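Local coordinates for protein KLLA0E08119p (Kluyveromyces lactis, PDB 3VA7) that probably carboxylates urea with hydrogencarbonate and ATP through biotin, this chain being the urea carboxylase part of a longer enzyme that probably also hydrolyses the urea-1-carboxylate product, at residues A[263-268]-A[301-306]; A[362-367]-A[428-433]; A[421-426]-A[459-464]. All coordinates share one frame; numbering follows the deposited sequence.

In the fold
All three contacts lie within the biotin carboxylation region, whereas the bound urea and biotin aldehyde are held by residues much later in the chain. Contact 1 probably lies in the ATP-grasp active site; contacts 2 and 3 belong to the C-terminal biotin carboxylase domain. Strands 264-270 and 362-372, neighbours in one antiparallel sheet, join contacts 1 and 2, whose centres are about 17 Å apart, and a salt bridge of 2.7 Å links Glu-268 OE2 to Arg-367 NE. Helix 423-435 serves both contacts 2 and 3, about 10 Å apart between centres, with Ile-364 CG2 lying 3.6 Å from Ala-426 CB. Contacts 1 and 3 do not touch; their centres are about 16 Å apart.

Contact 1: A[263-268]-A[301-306]; sequences NQKVIE and TVEFIY
Lys-265 and Glu-303 meet through one ionic contact, a salt bridge of 3.6 Å between Lys-265 NZ and Glu-303 OE2. Their backbones are far apart, 13.2 Å from Lys-265 CA to Glu-303 CA, because strands 249-261 and 235-244 lie between strands 264-270 and 299-307 in the same antiparallel sheet. The two side chains therefore come from opposite directions across the intervening strands. Lys-265 has CG beside its backbone N (chi1 -52°) and bends near its end, while Glu-303 runs extended beyond CG and offers one oxygen; Glu-303 OE1 is 5.1 Å from Lys-265 NZ.

Further ionic partners surround the pair. The stronger mate of Lys-265 NZ is Glu-325, with Glu-238 as a long, weak third, and Glu-303 has Glu-317 and Glu-238 as close neighbours of like charge.

Among hydrogen bonds, Lys-265 NZ also binds a glycerol, probably from the crystallisation liquor, and Glu-303 OE2 receives a weak one from Gln-323 NE2. Apolar packing between the two segments is negligible, and only 42 Å² is buried.

The chemistry is that of one lysine shared by several acidic side chains. Such a cluster is consistent with the ATP-grasp active site of biotin carboxylases, and the glycerol suggests a pocket that a small polar molecule can enter.

Contact 2: A[362-367]-A[428-433]; sequences ASIEAR and MKLNQA
Leu-430 of helix 423-435 carries this buried contact, pointing at Ile-364 and Ala-366 of strand 362-372. Its CA lies 7.1 Å from the CA of Ile-364. From there CB begins the approach, still 4.5 Å from Ile-364 CG1. CG, anti to the backbone N (chi1 165°), comes slightly nearer, and beyond it the two methyls divide the strand between them. CD2 rests 3.6 Å from Ile-364 CG1, on the longer branch of the isoleucine, the two side chains crossing at about a right angle. CD1 turns to the next residue on that face and stands 4.1 Å from Ala-366 CB.

Ile-364 and Ala-366 are two apart on the strand, and both therefore face the helix, while Glu-365 between them points away, its side chain touching Ile-328 of helix 326-333. One leucine thus touches both positions through its two methyls. Ile-267 of strand 264-270 adds to the apolar layer beside Ile-364 and Ala-366.

Contact of this kind, an apolar helix side chain laid on alternate residues of a strand, is typical of alpha/beta packing; here it joins helix 423-435, in the biotin carboxylase C-terminal region, to the large antiparallel sheet that also takes in strands of the ATP-binding region.

Contact 3: A[421-426]-A[459-464]; sequences KDRNDA and KEAKVA
The guanidinium of Arg-423 has Ala-461 CB over one face, 3.6 Å above the plane and offset toward the rim at NH2. Lys-459 O approaches the same group obliquely, 3.7 Å from Arg-423 NH2. Its strongest polar partner lies beyond the two segments, Glu-269 in a salt bridge with NH1, and Phe-458 adds a cation-pi contact.

Two helix ends meet here in the biotin carboxylase C-terminal domain. Helix 423-435 begins with Asp-422 as its N-cap, OD1 accepting from Asn-424 N at 3.2 Å, and helix 456-460 closes in a Schellman motif in which Ala-461 takes positive phi. That termination brings the Ala-461 methyl toward Arg-423, whose chain bends at chi3 (108°) to bring the guanidinium beneath it; Arg-423 NH2 also lies 3.6 Å from Ala-461 CA. An alanine in place of Arg-423 would take away the flat group under the Ala-461 methyl and would probably leave Glu-269 without its salt-bridge mate and a gap between the helix ends.

At the more exposed border, Lys-459 starts out pointing away from the other helix, but its chain brings the amine back across Asn-424 at about a right angle. Lys-459 NZ donates to Asn-424 OD1 over 3.3 Å, from above the carbonyl plane, 56° out of it and off any lone pair.

Contact 1: A[263-268]-A[301-306]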
loop_
_atom_site.group_PDB
_atom_site.type_symbol
_atom_site.label_atom_id
_atom_site.label_comp_id
_atom_site.label_asym_id
_atom_site.label_seq_id
_atom_site.Cartn_x
_atom_site.Cartn_y
_atom_site.Cartn_z
ATOM N N ASN A 263 -24.791 -22.423 11.201
ATOM C CA ASN A 263 -25.945 -22.099 10.361
ATOM C C ASN A 263 -25.756 -21.098 9.172
ATOM O O ASN A 263 -26.737 -20.663 8.550
ATOM C CB ASN A 263 -27.128 -21.682 11.257
ATOM C CG ASN A 263 -27.958 -22.875 11.697
ATOM O OD1 ASN A 263 -27.541 -23.659 12.560
ATOM N ND2 ASN A 263 -29.126 -23.044 11.073
ATOM N N GLN A 264 -24.523 -20.730 8.843
ATOM C CA GLN A 264 -24.345 -19.775 7.767
ATOM C C GLN A 264 -23.747 -20.490 6.549
ATOM O O GLN A 264 -22.660 -21.081 6.625
ATOM C CB GLN A 264 -23.498 -18.614 8.247
ATOM C CG GLN A 264 -24.029 -17.953 9.512
ATOM C CD GLN A 264 -22.986 -17.076 10.176
ATOM O OE1 GLN A 264 -22.585 -16.055 9.619
ATOM N NE2 GLN A 264 -22.531 -17.470 11.373
ATOM N N LYS A 265 -24.472 -20.477 5.429
ATOM C CA LYS A 265 -24.088 -21.317 4.298
ATOM C C LYS A 265 -22.741 -20.875 3.726
ATOM O O LYS A 265 -22.451 -19.675 3.764
ATOM C CB LYS A 265 -25.200 -21.326 3.269
ATOM C CG LYS A 265 -26.527 -21.691 3.918
ATOM C CD LYS A 265 -27.572 -22.114 2.891
ATOM C CE LYS A 265 -28.457 -20.973 2.538
ATOM N NZ LYS A 265 -29.839 -21.438 2.251
ATOM N N VAL A 266 -21.897 -21.833 3.296
ATOM C CA VAL A 266 -20.601 -21.488 2.675
ATOM C C VAL A 266 -20.410 -22.160 1.336
ATOM O O VAL A 266 -19.866 -21.534 0.419
ATOM C CB VAL A 266 -19.304 -21.667 3.576
ATOM C CG1 VAL A 266 -19.611 -21.684 5.054
ATOM C CG2 VAL A 266 -18.567 -22.899 3.243
ATOM N N ILE A 267 -20.864 -23.415 1.210
ATOM C CA ILE A 267 -20.867 -24.095 -0.086
ATOM C C ILE A 267 -22.202 -24.756 -0.401
ATOM O O ILE A 267 -22.792 -25.457 0.442
ATOM C CB ILE A 267 -19.704 -25.146 -0.224
ATOM C CG1 ILE A 267 -18.393 -24.454 -0.562
ATOM C CG2 ILE A 267 -19.966 -26.219 -1.294
ATOM C CD1 ILE A 267 -17.402 -24.537 0.552
ATOM N N GLU A 268 -22.661 -24.560 -1.643
ATOM C CA GLU A 268 -23.891 -25.192 -2.108
ATOM C C GLU A 268 -23.668 -25.911 -3.418
ATOM O O GLU A 268 -22.743 -25.594 -4.151
ATOM C CB GLU A 268 -25.018 -24.165 -2.227
ATOM C CG GLU A 268 -25.073 -23.144 -1.086
ATOM C CD GLU A 268 -24.289 -21.840 -1.371
ATOM O OE1 GLU A 268 -23.671 -21.675 -2.450
ATOM O OE2 GLU A 268 -24.303 -20.947 -0.501
ATOM N N THR A 301 -38.239 -20.289 -2.367
ATOM C CA THR A 301 -37.594 -21.549 -2.057
ATOM C C THR A 301 -38.231 -22.271 -0.897
ATOM O O THR A 301 -38.497 -21.697 0.185
ATOM C CB THR A 301 -36.087 -21.350 -1.730
ATOM O OG1 THR A 301 -35.445 -20.678 -2.839
ATOM C CG2 THR A 301 -35.396 -22.708 -1.418
ATOM N N VAL A 302 -38.444 -23.558 -1.130
ATOM C CA VAL A 302 -38.982 -24.389 -0.118
ATOM C C VAL A 302 -37.834 -25.201 0.408
ATOM O O VAL A 302 -37.314 -26.051 -0.301
ATOM C CB VAL A 302 -40.066 -25.312 -0.680
ATOM C CG1 VAL A 302 -40.755 -26.028 0.471
ATOM C CG2 VAL A 302 -41.098 -24.513 -1.519
ATOM N N GLU A 303 -37.437 -24.923 1.639
ATOM C CA GLU A 303 -36.397 -25.698 2.289
ATOM C C GLU A 303 -36.971 -26.916 3.035
ATOM O O GLU A 303 -38.007 -26.841 3.720
ATOM C CB GLU A 303 -35.583 -24.838 3.275
ATOM C CG GLU A 303 -35.280 -23.418 2.822
ATOM C CD GLU A 303 -34.117 -22.787 3.567
ATOM O OE1 GLU A 303 -34.048 -22.921 4.814
ATOM O OE2 GLU A 303 -33.256 -22.151 2.907
ATOM N N PHE A 304 -36.260 -28.025 2.910
ATOM C CA PHE A 304 -36.546 -29.240 3.646
ATOM C C PHE A 304 -35.302 -29.744 4.417
ATOM O O PHE A 304 -34.165 -29.505 4.013
ATOM C CB PHE A 304 -36.925 -30.334 2.672
ATOM C CG PHE A 304 -38.058 -29.994 1.777
ATOM C CD1 PHE A 304 -39.382 -29.980 2.266
ATOM C CD2 PHE A 304 -37.828 -29.757 0.426
ATOM C CE1 PHE A 304 -40.457 -29.709 1.421
ATOM C CE2 PHE A 304 -38.894 -29.471 -0.441
ATOM C CZ PHE A 304 -40.211 -29.450 0.055
ATOM N N ILE A 305 -35.551 -30.437 5.525
ATOM C CA ILE A 305 -34.588 -31.297 6.203
ATOM C C ILE A 305 -34.668 -32.657 5.527
ATOM O O ILE A 305 -35.767 -33.085 5.129
ATOM C CB ILE A 305 -34.992 -31.436 7.659
ATOM C CG1 ILE A 305 -35.328 -30.033 8.209
ATOM C CG2 ILE A 305 -33.895 -32.149 8.454
ATOM C CD1 ILE A 305 -35.537 -29.901 9.731
ATOM N N TYR A 306 -33.525 -33.325 5.369
ATOM C CA TYR A 306 -33.487 -34.639 4.704
ATOM C C TYR A 306 -32.662 -35.689 5.476
ATOM O O TYR A 306 -31.459 -35.491 5.729
ATOM C CB TYR A 306 -32.957 -34.508 3.272
ATOM C CG TYR A 306 -32.878 -35.792 2.453
ATOM C CD1 TYR A 306 -33.998 -36.602 2.285
ATOM C CD2 TYR A 306 -31.699 -36.164 1.795
ATOM C CE1 TYR A 306 -33.951 -37.780 1.508
ATOM C CE2 TYR A 306 -31.632 -37.346 1.010
ATOM C CZ TYR A 306 -32.772 -38.152 0.878
ATOM O OH TYR A 306 -32.777 -39.314 0.117
#

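Contact 2: A[362-367]-A[428-433]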
loop_
_atom_site.group_PDB
_atom_site.type_symbol
_atom_site.label_atom_id
_atom_site.label_comp_id
_atom_site.label_asym_id
_atom_site.label_seq_id
_atom_site.Cartn_x
_atom_site.Cartn_y
_atom_site.Cartn_z
ATOM N N ALA A 362 -23.670 -30.773 -13.359
ATOM C CA ALA A 362 -23.740 -30.452 -11.937
ATOM C C ALA A 362 -22.986 -29.158 -11.704
ATOM O O ALA A 362 -22.084 -28.821 -12.473
ATOM C CB ALA A 362 -23.162 -31.578 -11.063
ATOM N N SER A 363 -23.355 -28.434 -10.649
ATOM C CA SER A 363 -22.815 -27.117 -10.470
ATOM C C SER A 363 -22.676 -26.820 -9.017
ATOM O O SER A 363 -23.500 -27.249 -8.222
ATOM C CB SER A 363 -23.677 -26.060 -11.169
ATOM O OG SER A 363 -23.310 -24.763 -10.788
ATOM N N ILE A 364 -21.584 -26.131 -8.676
ATOM C CA ILE A 364 -21.300 -25.790 -7.295
ATOM C C ILE A 364 -20.760 -24.370 -7.079
ATOM O O ILE A 364 -20.147 -23.768 -7.965
ATOM C CB ILE A 364 -20.532 -26.916 -6.494
ATOM C CG1 ILE A 364 -19.533 -26.276 -5.573
ATOM C CG2 ILE A 364 -19.958 -28.182 -7.337
ATOM C CD1 ILE A 364 -20.024 -26.321 -4.173
ATOM N N GLU A 365 -21.064 -23.833 -5.906
ATOM C CA GLU A 365 -20.838 -22.434 -5.574
ATOM C C GLU A 365 -20.090 -22.373 -4.247
ATOM O O GLU A 365 -20.433 -23.097 -3.323
ATOM C CB GLU A 365 -22.168 -21.673 -5.426
ATOM C CG GLU A 365 -21.973 -20.287 -4.869
ATOM C CD GLU A 365 -23.243 -19.460 -4.799
ATOM O OE1 GLU A 365 -23.451 -18.629 -5.711
ATOM O OE2 GLU A 365 -24.015 -19.609 -3.829
ATOM N N ALA A 366 -19.080 -21.515 -4.160
ATOM C CA ALA A 366 -18.386 -21.249 -2.903
ATOM C C ALA A 366 -18.508 -19.755 -2.619
ATOM O O ALA A 366 -18.439 -18.907 -3.536
ATOM C CB ALA A 366 -16.887 -21.669 -2.996
ATOM N N ARG A 367 -18.691 -19.415 -1.356
ATOM C CA ARG A 367 -18.899 -18.022 -1.023
ATOM C C ARG A 367 -17.631 -17.399 -0.446
ATOM O O ARG A 367 -17.254 -17.691 0.702
ATOM C CB ARG A 367 -20.012 -17.928 0.004
ATOM C CG ARG A 367 -21.316 -18.617 -0.337
ATOM C CD ARG A 367 -22.426 -17.912 0.479
ATOM N NE ARG A 367 -23.755 -18.473 0.294
ATOM C CZ ARG A 367 -24.814 -18.089 1.001
ATOM N NH1 ARG A 367 -24.696 -17.147 1.924
ATOM N NH2 ARG A 367 -25.990 -18.647 0.796
ATOM N N MET A 428 -13.699 -30.978 -8.996
ATOM C CA MET A 428 -12.392 -30.687 -9.492
ATOM C C MET A 428 -12.407 -29.271 -10.027
ATOM O O MET A 428 -11.508 -28.493 -9.720
ATOM C CB MET A 428 -11.976 -31.688 -10.564
ATOM C CG MET A 428 -11.458 -33.002 -10.012
ATOM S SD MET A 428 -10.858 -34.092 -11.379
ATOM C CE MET A 428 -12.432 -34.767 -12.090
ATOM N N LYS A 429 -13.436 -28.915 -10.785
ATOM C CA LYS A 429 -13.489 -27.561 -11.321
ATOM C C LYS A 429 -13.452 -26.535 -10.233
ATOM O O LYS A 429 -12.893 -25.461 -10.424
ATOM C CB LYS A 429 -14.679 -27.320 -12.241
ATOM C CG LYS A 429 -14.388 -27.726 -13.667
ATOM C CD LYS A 429 -15.611 -27.815 -14.488
ATOM C CE LYS A 429 -15.217 -28.349 -15.788
ATOM N NZ LYS A 429 -16.264 -28.030 -16.789
ATOM N N LEU A 430 -14.026 -26.880 -9.094
ATOM C CA LEU A 430 -14.222 -25.903 -8.075
ATOM C C LEU A 430 -12.886 -25.687 -7.385
ATOM O O LEU A 430 -12.511 -24.522 -7.065
ATOM C CB LEU A 430 -15.313 -26.335 -7.084
ATOM C CG LEU A 430 -15.314 -25.530 -5.798
ATOM C CD1 LEU A 430 -15.878 -24.155 -6.108
ATOM C CD2 LEU A 430 -16.066 -26.232 -4.682
ATOM N N ASN A 431 -12.170 -26.797 -7.173
ATOM C CA ASN A 431 -10.825 -26.728 -6.605
ATOM C C ASN A 431 -9.958 -25.873 -7.538
ATOM O O ASN A 431 -9.326 -24.926 -7.055
ATOM C CB ASN A 431 -10.220 -28.105 -6.267
ATOM C CG ASN A 431 -10.867 -28.768 -5.019
ATOM O OD1 ASN A 431 -10.547 -28.445 -3.872
ATOM N ND2 ASN A 431 -11.739 -29.736 -5.255
ATOM N N GLN A 432 -9.981 -26.114 -8.851
ATOM C CA GLN A 432 -9.152 -25.291 -9.718
ATOM C C GLN A 432 -9.562 -23.814 -9.557
ATOM O O GLN A 432 -8.696 -22.959 -9.309
ATOM C CB GLN A 432 -9.089 -25.735 -11.192
ATOM C CG GLN A 432 -8.013 -24.931 -12.011
ATOM C CD GLN A 432 -8.037 -25.082 -13.604
ATOM O OE1 GLN A 432 -8.210 -26.172 -14.120
ATOM N NE2 GLN A 432 -7.798 -23.971 -14.348
ATOM N N ALA A 433 -10.858 -23.513 -9.647
ATOM C CA ALA A 433 -11.338 -22.118 -9.493
ATOM C C ALA A 433 -10.825 -21.442 -8.202
ATOM O O ALA A 433 -10.316 -20.331 -8.230
ATOM C CB ALA A 433 -12.890 -22.039 -9.586
#

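Contact 3: A[421-426]-A[459-464]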
loop_
_atom_site.group_PDB
_atom_site.type_symbol
_atom_site.label_atom_id
_atom_site.label_comp_id
_atom_site.label_asym_id
_atom_site.label_seq_id
_atom_site.Cartn_x
_atom_site.Cartn_y
_atom_site.Cartn_z
ATOM N N LYS A 421 -19.665 -31.636 -15.832
ATOM C CA LYS A 421 -20.413 -32.727 -16.431
ATOM C C LYS A 421 -21.159 -33.540 -15.407
ATOM O O LYS A 421 -22.206 -34.090 -15.729
ATOM C CB LYS A 421 -19.463 -33.651 -17.208
ATOM C CG LYS A 421 -19.251 -33.329 -18.677
ATOM C CD LYS A 421 -17.894 -33.935 -19.059
ATOM C CE LYS A 421 -17.711 -34.192 -20.556
ATOM N NZ LYS A 421 -18.317 -33.094 -21.377
ATOM N N ASP A 422 -20.624 -33.598 -14.185
ATOM C CA ASP A 422 -21.223 -34.348 -13.074
ATOM C C ASP A 422 -20.541 -33.973 -11.747
ATOM O O ASP A 422 -19.545 -33.255 -11.752
ATOM C CB ASP A 422 -21.154 -35.860 -13.326
ATOM C CG ASP A 422 -19.806 -36.468 -12.948
ATOM O OD1 ASP A 422 -19.713 -37.040 -11.809
ATOM O OD2 ASP A 422 -18.852 -36.373 -13.780
ATOM N N ARG A 423 -21.050 -34.455 -10.618
ATOM C CA ARG A 423 -20.490 -34.046 -9.331
ATOM C C ARG A 423 -18.933 -34.023 -9.279
ATOM O O ARG A 423 -18.339 -33.037 -8.838
ATOM C CB ARG A 423 -21.075 -34.853 -8.149
ATOM C CG ARG A 423 -21.275 -33.990 -6.961
ATOM C CD ARG A 423 -21.723 -34.735 -5.755
ATOM N NE ARG A 423 -20.642 -34.807 -4.805
ATOM C CZ ARG A 423 -20.629 -34.242 -3.603
ATOM N NH1 ARG A 423 -21.665 -33.580 -3.112
ATOM N NH2 ARG A 423 -19.557 -34.390 -2.861
ATOM N N ASN A 424 -18.288 -35.106 -9.725
ATOM C CA ASN A 424 -16.819 -35.202 -9.654
ATOM C C ASN A 424 -16.152 -34.166 -10.538
ATOM O O ASN A 424 -15.167 -33.583 -10.131
ATOM C CB ASN A 424 -16.276 -36.608 -10.003
ATOM C CG ASN A 424 -16.639 -37.673 -8.952
ATOM O OD1 ASN A 424 -16.616 -37.442 -7.707
ATOM N ND2 ASN A 424 -17.008 -38.867 -9.463
ATOM N N ASP A 425 -16.676 -33.951 -11.745
ATOM C CA ASP A 425 -16.092 -32.954 -12.643
ATOM C C ASP A 425 -16.166 -31.537 -12.019
ATOM O O ASP A 425 -15.244 -30.685 -12.220
ATOM C CB ASP A 425 -16.789 -32.958 -13.995
ATOM C CG ASP A 425 -16.009 -32.212 -15.042
ATOM O OD1 ASP A 425 -14.761 -32.224 -14.907
ATOM O OD2 ASP A 425 -16.610 -31.633 -15.990
ATOM N N ALA A 426 -17.256 -31.310 -11.266
ATOM C CA ALA A 426 -17.586 -30.022 -10.682
ATOM C C ALA A 426 -16.728 -29.766 -9.470
ATOM O O ALA A 426 -16.323 -28.595 -9.227
ATOM C CB ALA A 426 -19.022 -30.005 -10.274
ATOM N N LYS A 459 -15.784 -34.795 -0.929
ATOM C CA LYS A 459 -15.786 -35.648 -2.119
ATOM C C LYS A 459 -16.648 -36.889 -1.952
ATOM O O LYS A 459 -17.341 -37.322 -2.873
ATOM C CB LYS A 459 -14.383 -36.072 -2.526
ATOM C CG LYS A 459 -14.340 -36.467 -3.977
ATOM C CD LYS A 459 -13.068 -37.177 -4.317
ATOM C CE LYS A 459 -13.133 -37.703 -5.745
ATOM N NZ LYS A 459 -14.228 -38.705 -5.837
ATOM N N GLU A 460 -16.593 -37.482 -0.772
ATOM C CA GLU A 460 -17.362 -38.701 -0.548
ATOM C C GLU A 460 -18.839 -38.362 -0.312
ATOM O O GLU A 460 -19.703 -39.252 -0.261
ATOM C CB GLU A 460 -16.722 -39.531 0.575
ATOM C CG GLU A 460 -15.456 -40.282 0.090
ATOM C CD GLU A 460 -14.627 -40.892 1.240
ATOM O OE1 GLU A 460 -13.601 -41.559 0.925
ATOM O OE2 GLU A 460 -14.979 -40.710 2.445
ATOM N N ALA A 461 -19.099 -37.050 -0.211
ATOM C CA ALA A 461 -20.424 -36.490 -0.061
ATOM C C ALA A 461 -20.953 -36.736 1.340
ATOM O O ALA A 461 -22.139 -36.646 1.578
ATOM C CB ALA A 461 -21.387 -37.026 -1.157
ATOM N N LYS A 462 -20.066 -37.010 2.287
ATOM C CA LYS A 462 -20.512 -37.165 3.675
ATOM C C LYS A 462 -20.777 -35.797 4.321
ATOM O O LYS A 462 -20.203 -35.452 5.346
ATOM C CB LYS A 462 -19.573 -38.068 4.516
ATOM C CG LYS A 462 -18.857 -39.193 3.718
ATOM C CD LYS A 462 -19.198 -40.616 4.260
ATOM C CE LYS A 462 -18.943 -40.819 5.800
ATOM N NZ LYS A 462 -17.801 -41.733 6.139
ATOM N N VAL A 463 -21.680 -35.047 3.692
ATOM C CA VAL A 463 -22.084 -33.677 4.072
ATOM C C VAL A 463 -23.329 -33.648 4.966
ATOM O O VAL A 463 -24.303 -34.340 4.703
ATOM C CB VAL A 463 -22.422 -32.794 2.792
ATOM C CG1 VAL A 463 -21.227 -32.643 1.879
ATOM C CG2 VAL A 463 -23.612 -33.367 1.981
ATOM N N ALA A 464 -23.317 -32.820 5.997
ATOM C CA ALA A 464 -24.504 -32.636 6.812
ATOM C C ALA A 464 -24.485 -31.246 7.418
ATOM O O ALA A 464 -23.428 -30.671 7.573
ATOM C CB ALA A 464 -24.554 -33.666 7.882
#